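Local structure of tyrocidine synthase 2 (6TA8) at residues 31-45 with 87-101. The protein belongs to the nonribosomal peptide synthetases and contains a condensation domain. Sequence-based numbering, arbitrary orientation.
Sequences VEGEIALTPIQKWFF and RMVYKQEDGAIKQIN
G33 and N101 join strand 33-35 to strand 98-101 by two backbone hydrogen bonds. G33 N gives to N101 O at 3.1 Å, and N101 N gives to G33 O at 2.8 Å. A third bond, I35 N to Q99 O, is nearly straight at 173°. E34 and I100, next to G33 and N101, form a non-hydrogen-bonded pair. G33 takes a positive phi.

Polar side chains add to the grip. Q99 turns CG between its backbone N and carbonyl carbon (chi1 59°), then runs extended toward A36. There its NE2 makes a weak, bent hydrogen bond to A36 O, 2.7 Å long. Its amide stands almost perpendicular to that of Q41. Q41 OE1 is tied down by T38 N at 2.9 Å, part of the capping box that starts helix 39-46. Q41 NE2 is held by L165 O. E34 OE1 and K98 NZ form a long salt bridge, the two chains crossing at about a right angle. Near the start of strand 33-35, R87 NH2 forms a salt bridge with D84 OD1 and N101 ND2 bonds to D84 O.

Apolar contacts fill the other places. I35 CD1 meets M88 CE and N101 CB on the face shared by I35, Q99 and N101. Farther along, I97 CG2 lies over one face of the F45 ring, 3.9 Å from its centroid, a CH-pi contact. F44 CD2 lies over the opposite face. F45 CZ also reaches Y90 CD2 at 3.6 Å, with the ring planes at 47°.

The arrangement is a beta hairpin, 88-91 with 98-101, widened by strand 33-35 into a small three-stranded antiparallel sheet. It fastens the N-terminal strand and first helix of the condensation-domain region to that hairpin.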
loop_
_atom_site.group_PDB
_atom_site.type_symbol
_atom_site.label_atom_id
_atom_site.label_comp_id
_atom_site.label_asym_id
_atom_site.label_seq_id
_atom_site.Cartn_x
_atom_site.Cartn_y
_atom_site.Cartn_z
ATOM N N VAL A 31 12.320 -20.022 -8.609
ATOM C CA VAL A 31 12.221 -19.211 -9.816
ATOM C C VAL A 31 13.441 -18.307 -9.911
ATOM O O VAL A 31 13.842 -17.680 -8.923
ATOM C CB VAL A 31 10.921 -18.390 -9.817
ATOM C CG1 VAL A 31 10.616 -17.884 -11.218
ATOM C CG2 VAL A 31 9.766 -19.223 -9.284
ATOM N N GLU A 32 14.035 -18.241 -11.101
ATOM C CA GLU A 32 15.200 -17.405 -11.348
ATOM C C GLU A 32 15.054 -16.722 -12.700
ATOM O O GLU A 32 14.230 -17.114 -13.531
ATOM C CB GLU A 32 16.506 -18.217 -11.312
ATOM C CG GLU A 32 16.682 -19.085 -10.073
ATOM C CD GLU A 32 17.918 -19.961 -10.144
ATOM O OE1 GLU A 32 19.023 -19.416 -10.344
ATOM O OE2 GLU A 32 17.781 -21.194 -10.001
ATOM N N GLY A 33 15.860 -15.689 -12.911
ATOM C CA GLY A 33 15.945 -15.013 -14.191
ATOM C C GLY A 33 15.360 -13.611 -14.140
ATOM O O GLY A 33 14.872 -13.137 -13.113
ATOM N N GLU A 34 15.420 -12.954 -15.296
ATOM C CA GLU A 34 14.929 -11.588 -15.419
ATOM C C GLU A 34 13.405 -11.559 -15.426
ATOM O O GLU A 34 12.751 -12.446 -15.982
ATOM C CB GLU A 34 15.471 -10.945 -16.697
ATOM C CG GLU A 34 14.669 -9.746 -17.188
ATOM C CD GLU A 34 15.512 -8.734 -17.935
ATOM O OE1 GLU A 34 16.653 -9.071 -18.315
ATOM O OE2 GLU A 34 15.032 -7.600 -18.140
ATOM N N ILE A 35 12.840 -10.533 -14.790
ATOM C CA ILE A 35 11.406 -10.274 -14.803
ATOM C C ILE A 35 11.176 -8.891 -15.396
ATOM O O ILE A 35 12.013 -7.992 -15.267
ATOM C CB ILE A 35 10.792 -10.377 -13.390
ATOM C CG1 ILE A 35 11.320 -11.617 -12.668
ATOM C CG2 ILE A 35 9.273 -10.404 -13.458
ATOM C CD1 ILE A 35 10.745 -11.806 -11.283
ATOM N N ALA A 36 10.036 -8.726 -16.061
ATOM C CA ALA A 36 9.664 -7.432 -16.613
ATOM C C ALA A 36 9.091 -6.534 -15.523
ATOM O O ALA A 36 8.501 -7.002 -14.545
ATOM C CB ALA A 36 8.649 -7.599 -17.743
ATOM N N LEU A 37 9.271 -5.228 -15.702
ATOM C CA LEU A 37 8.809 -4.252 -14.723
ATOM C C LEU A 37 7.300 -4.070 -14.847
ATOM O O LEU A 37 6.792 -3.758 -15.930
ATOM C CB LEU A 37 9.530 -2.919 -14.916
ATOM C CG LEU A 37 11.010 -2.853 -14.531
ATOM C CD1 LEU A 37 11.610 -1.520 -14.949
ATOM C CD2 LEU A 37 11.192 -3.079 -13.039
ATOM N N THR A 38 6.587 -4.265 -13.740
ATOM C CA THR A 38 5.156 -4.030 -13.712
ATOM C C THR A 38 4.875 -2.526 -13.745
ATOM O O THR A 38 5.772 -1.717 -13.496
ATOM C CB THR A 38 4.540 -4.670 -12.468
ATOM O OG1 THR A 38 5.119 -4.096 -11.291
ATOM C CG2 THR A 38 4.786 -6.170 -12.469
ATOM N N PRO A 39 3.639 -2.126 -14.076
ATOM C CA PRO A 39 3.339 -0.682 -14.136
ATOM C C PRO A 39 3.656 0.069 -12.854
ATOM O O PRO A 39 4.194 1.182 -12.916
ATOM C CB PRO A 39 1.837 -0.657 -14.451
ATOM C CG PRO A 39 1.598 -1.913 -15.197
ATOM C CD PRO A 39 2.522 -2.937 -14.593
ATOM N N ILE A 40 3.334 -0.501 -11.691
ATOM C CA ILE A 40 3.628 0.186 -10.437
ATOM C C ILE A 40 5.130 0.215 -10.184
ATOM O O ILE A 40 5.633 1.109 -9.490
ATOM C CB ILE A 40 2.859 -0.471 -9.275
ATOM C CG1 ILE A 40 2.896 0.423 -8.033
ATOM C CG2 ILE A 40 3.415 -1.854 -8.967
ATOM C CD1 ILE A 40 2.367 1.821 -8.267
ATOM N N GLN A 41 5.872 -0.742 -10.745
ATOM C CA GLN A 41 7.325 -0.703 -10.652
ATOM C C GLN A 41 7.911 0.328 -11.607
ATOM O O GLN A 41 8.869 1.028 -11.257
ATOM C CB GLN A 41 7.905 -2.089 -10.930
ATOM C CG GLN A 41 7.721 -3.072 -9.785
ATOM C CD GLN A 41 8.130 -4.482 -10.157
ATOM O OE1 GLN A 41 8.100 -4.860 -11.329
ATOM N NE2 GLN A 41 8.514 -5.270 -9.160
ATOM N N LYS A 42 7.347 0.436 -12.813
ATOM C CA LYS A 42 7.779 1.472 -13.747
ATOM C C LYS A 42 7.487 2.861 -13.197
ATOM O O LYS A 42 8.284 3.790 -13.376
ATOM C CB LYS A 42 7.091 1.281 -15.099
ATOM C CG LYS A 42 7.884 0.469 -16.108
ATOM C CD LYS A 42 7.323 0.660 -17.511
ATOM C CE LYS A 42 8.210 0.014 -18.562
ATOM N NZ LYS A 42 8.139 -1.472 -18.511
ATOM N N TRP A 43 6.343 3.022 -12.528
ATOM C CA TRP A 43 5.988 4.315 -11.951
ATOM C C TRP A 43 6.967 4.731 -10.860
ATOM O O TRP A 43 7.214 5.927 -10.673
ATOM C CB TRP A 43 4.561 4.260 -11.403
ATOM C CG TRP A 43 4.198 5.400 -10.503
ATOM C CD1 TRP A 43 3.676 6.603 -10.877
ATOM C CD2 TRP A 43 4.318 5.441 -9.076
ATOM N NE1 TRP A 43 3.468 7.393 -9.772
ATOM C CE2 TRP A 43 3.855 6.702 -8.653
ATOM C CE3 TRP A 43 4.778 4.535 -8.115
ATOM C CZ2 TRP A 43 3.837 7.081 -7.312
ATOM C CZ3 TRP A 43 4.758 4.912 -6.784
ATOM C CH2 TRP A 43 4.292 6.173 -6.395
ATOM N N PHE A 44 7.535 3.763 -10.138
ATOM C CA PHE A 44 8.486 4.089 -9.079
ATOM C C PHE A 44 9.786 4.641 -9.651
ATOM O O PHE A 44 10.345 5.607 -9.119
ATOM C CB PHE A 44 8.754 2.852 -8.221
ATOM C CG PHE A 44 9.878 3.024 -7.237
ATOM C CD1 PHE A 44 9.671 3.678 -6.034
ATOM C CD2 PHE A 44 11.141 2.521 -7.510
ATOM C CE1 PHE A 44 10.702 3.835 -5.127
ATOM C CE2 PHE A 44 12.177 2.676 -6.607
ATOM C CZ PHE A 44 11.955 3.334 -5.413
ATOM N N PHE A 45 10.280 4.045 -10.739
ATOM C CA PHE A 45 11.534 4.497 -11.329
ATOM C C PHE A 45 11.362 5.777 -12.137
ATOM O O PHE A 45 12.281 6.602 -12.181
ATOM C CB PHE A 45 12.125 3.396 -12.209
ATOM C CG PHE A 45 12.666 2.230 -11.432
ATOM C CD1 PHE A 45 13.828 2.357 -10.690
ATOM C CD2 PHE A 45 12.011 1.011 -11.439
ATOM C CE1 PHE A 45 14.327 1.291 -9.970
ATOM C CE2 PHE A 45 12.504 -0.059 -10.721
ATOM C CZ PHE A 45 13.664 0.081 -9.987
ATOM N N ARG A 87 13.817 -12.306 -3.192
ATOM C CA ARG A 87 15.210 -12.442 -3.600
ATOM C C ARG A 87 15.548 -11.559 -4.796
ATOM O O ARG A 87 16.473 -11.868 -5.555
ATOM C CB ARG A 87 15.530 -13.901 -3.921
ATOM C CG ARG A 87 15.248 -14.870 -2.790
ATOM C CD ARG A 87 15.829 -16.240 -3.084
ATOM N NE ARG A 87 15.437 -16.714 -4.408
ATOM C CZ ARG A 87 14.349 -17.439 -4.649
ATOM N NH1 ARG A 87 13.542 -17.780 -3.654
ATOM N NH2 ARG A 87 14.067 -17.823 -5.885
ATOM N N MET A 88 14.819 -10.463 -4.976
ATOM C CA MET A 88 14.961 -9.625 -6.156
ATOM C C MET A 88 16.067 -8.591 -5.973
ATOM O O MET A 88 16.309 -8.097 -4.869
ATOM C CB MET A 88 13.644 -8.914 -6.469
ATOM C CG MET A 88 13.497 -8.464 -7.913
ATOM S SD MET A 88 12.819 -9.752 -8.978
ATOM C CE MET A 88 11.386 -10.243 -8.028
ATOM N N VAL A 89 16.736 -8.270 -7.082
ATOM C CA VAL A 89 17.710 -7.189 -7.144
ATOM C C VAL A 89 17.453 -6.396 -8.418
ATOM O O VAL A 89 16.866 -6.894 -9.381
ATOM C CB VAL A 89 19.170 -7.696 -7.111
ATOM C CG1 VAL A 89 19.513 -8.246 -5.734
ATOM C CG2 VAL A 89 19.392 -8.749 -8.188
ATOM N N TYR A 90 17.901 -5.141 -8.416
ATOM C CA TYR A 90 17.635 -4.213 -9.509
ATOM C C TYR A 90 18.949 -3.617 -9.989
ATOM O O TYR A 90 19.674 -2.999 -9.205
ATOM C CB TYR A 90 16.673 -3.106 -9.065
ATOM C CG TYR A 90 15.289 -3.605 -8.715
ATOM C CD1 TYR A 90 15.033 -4.205 -7.488
ATOM C CD2 TYR A 90 14.238 -3.480 -9.613
ATOM C CE1 TYR A 90 13.771 -4.666 -7.167
ATOM C CE2 TYR A 90 12.971 -3.936 -9.299
ATOM C CZ TYR A 90 12.744 -4.531 -8.078
ATOM O OH TYR A 90 11.485 -4.986 -7.763
ATOM N N LYS A 91 19.247 -3.786 -11.273
ATOM C CA LYS A 91 20.485 -3.291 -11.853
ATOM C C LYS A 91 20.201 -2.180 -12.854
ATOM O O LYS A 91 19.196 -2.206 -13.570
ATOM C CB LYS A 91 21.262 -4.423 -12.529
ATOM C CG LYS A 91 21.837 -5.424 -11.543
ATOM C CD LYS A 91 22.415 -6.641 -12.240
ATOM C CE LYS A 91 23.631 -7.163 -11.489
ATOM N NZ LYS A 91 23.477 -7.016 -10.014
ATOM N N GLN A 92 21.103 -1.200 -12.901
ATOM C CA GLN A 92 20.941 -0.054 -13.791
ATOM C C GLN A 92 21.945 -0.105 -14.940
ATOM O O GLN A 92 22.823 0.757 -15.045
ATOM C CB GLN A 92 21.091 1.251 -13.005
ATOM C CG GLN A 92 20.481 2.472 -13.675
ATOM C CD GLN A 92 20.033 3.513 -12.669
ATOM O OE1 GLN A 92 18.836 3.738 -12.484
ATOM N NE2 GLN A 92 20.992 4.142 -12.001
ATOM N N GLU A 93 21.821 -1.103 -15.811
ATOM C CA GLU A 93 22.752 -1.279 -16.919
ATOM C C GLU A 93 22.306 -0.451 -18.120
ATOM O O GLU A 93 21.131 -0.483 -18.501
ATOM C CB GLU A 93 22.855 -2.756 -17.305
ATOM C CG GLU A 93 23.011 -3.698 -16.120
ATOM C CD GLU A 93 24.215 -4.611 -16.252
ATOM O OE1 GLU A 93 25.328 -4.099 -16.493
ATOM O OE2 GLU A 93 24.049 -5.842 -16.107
ATOM N N ASP A 94 23.250 0.288 -18.710
ATOM C CA ASP A 94 23.000 1.108 -19.898
ATOM C C ASP A 94 21.903 2.142 -19.660
ATOM O O ASP A 94 21.219 2.566 -20.596
ATOM C CB ASP A 94 22.655 0.238 -21.112
ATOM C CG ASP A 94 23.832 -0.587 -21.591
ATOM O OD1 ASP A 94 24.918 -0.479 -20.986
ATOM O OD2 ASP A 94 23.670 -1.343 -22.572
ATOM N N GLY A 95 21.728 2.565 -18.408
ATOM C CA GLY A 95 20.700 3.510 -18.039
ATOM C C GLY A 95 19.353 2.884 -17.739
ATOM O O GLY A 95 18.631 3.378 -16.865
ATOM N N ALA A 96 18.996 1.812 -18.440
ATOM C CA ALA A 96 17.751 1.113 -18.174
ATOM C C ALA A 96 17.867 0.280 -16.902
ATOM O O ALA A 96 18.963 -0.040 -16.432
ATOM C CB ALA A 96 17.369 0.220 -19.355
ATOM N N ILE A 97 16.713 -0.073 -16.346
ATOM C CA ILE A 97 16.634 -0.830 -15.103
ATOM C C ILE A 97 16.251 -2.265 -15.427
ATOM O O ILE A 97 15.346 -2.515 -16.232
ATOM C CB ILE A 97 15.628 -0.192 -14.125
ATOM C CG1 ILE A 97 16.064 1.231 -13.763
ATOM C CG2 ILE A 97 15.487 -1.039 -12.869
ATOM C CD1 ILE A 97 15.385 2.315 -14.578
ATOM N N LYS A 98 16.946 -3.212 -14.801
ATOM C CA LYS A 98 16.728 -4.636 -15.023
ATOM C C LYS A 98 16.594 -5.321 -13.672
ATOM O O LYS A 98 17.536 -5.307 -12.873
ATOM C CB LYS A 98 17.880 -5.244 -15.831
ATOM C CG LYS A 98 17.909 -6.762 -15.867
ATOM C CD LYS A 98 19.141 -7.259 -16.614
ATOM C CE LYS A 98 19.236 -8.776 -16.602
ATOM N NZ LYS A 98 20.415 -9.271 -17.366
ATOM N N GLN A 99 15.427 -5.905 -13.410
ATOM C CA GLN A 99 15.192 -6.650 -12.180
ATOM C C GLN A 99 15.357 -8.140 -12.449
ATOM O O GLN A 99 14.796 -8.670 -13.414
ATOM C CB GLN A 99 13.806 -6.355 -11.598
ATOM C CG GLN A 99 12.627 -6.672 -12.502
ATOM C CD GLN A 99 11.326 -6.858 -11.734
ATOM O OE1 GLN A 99 11.296 -6.782 -10.505
ATOM N NE2 GLN A 99 10.244 -7.108 -12.460
ATOM N N ILE A 100 16.143 -8.805 -11.608
ATOM C CA ILE A 100 16.419 -10.230 -11.735
ATOM C C ILE A 100 16.002 -10.918 -10.445
ATOM O O ILE A 100 16.397 -10.493 -9.352
ATOM C CB ILE A 100 17.905 -10.508 -12.030
ATOM C CG1 ILE A 100 18.453 -9.518 -13.058
ATOM C CG2 ILE A 100 18.089 -11.937 -12.517
ATOM C CD1 ILE A 100 19.948 -9.626 -13.249
ATOM N N ASN A 101 15.210 -11.978 -10.571
ATOM C CA ASN A 101 14.883 -12.830 -9.435
ATOM C C ASN A 101 16.039 -13.800 -9.225
ATOM O O ASN A 101 16.213 -14.746 -10.000
ATOM C CB ASN A 101 13.572 -13.571 -9.676
ATOM C CG ASN A 101 12.847 -13.905 -8.388
ATOM O OD1 ASN A 101 11.618 -13.865 -8.326
ATOM N ND2 ASN A 101 13.606 -14.236 -7.349
#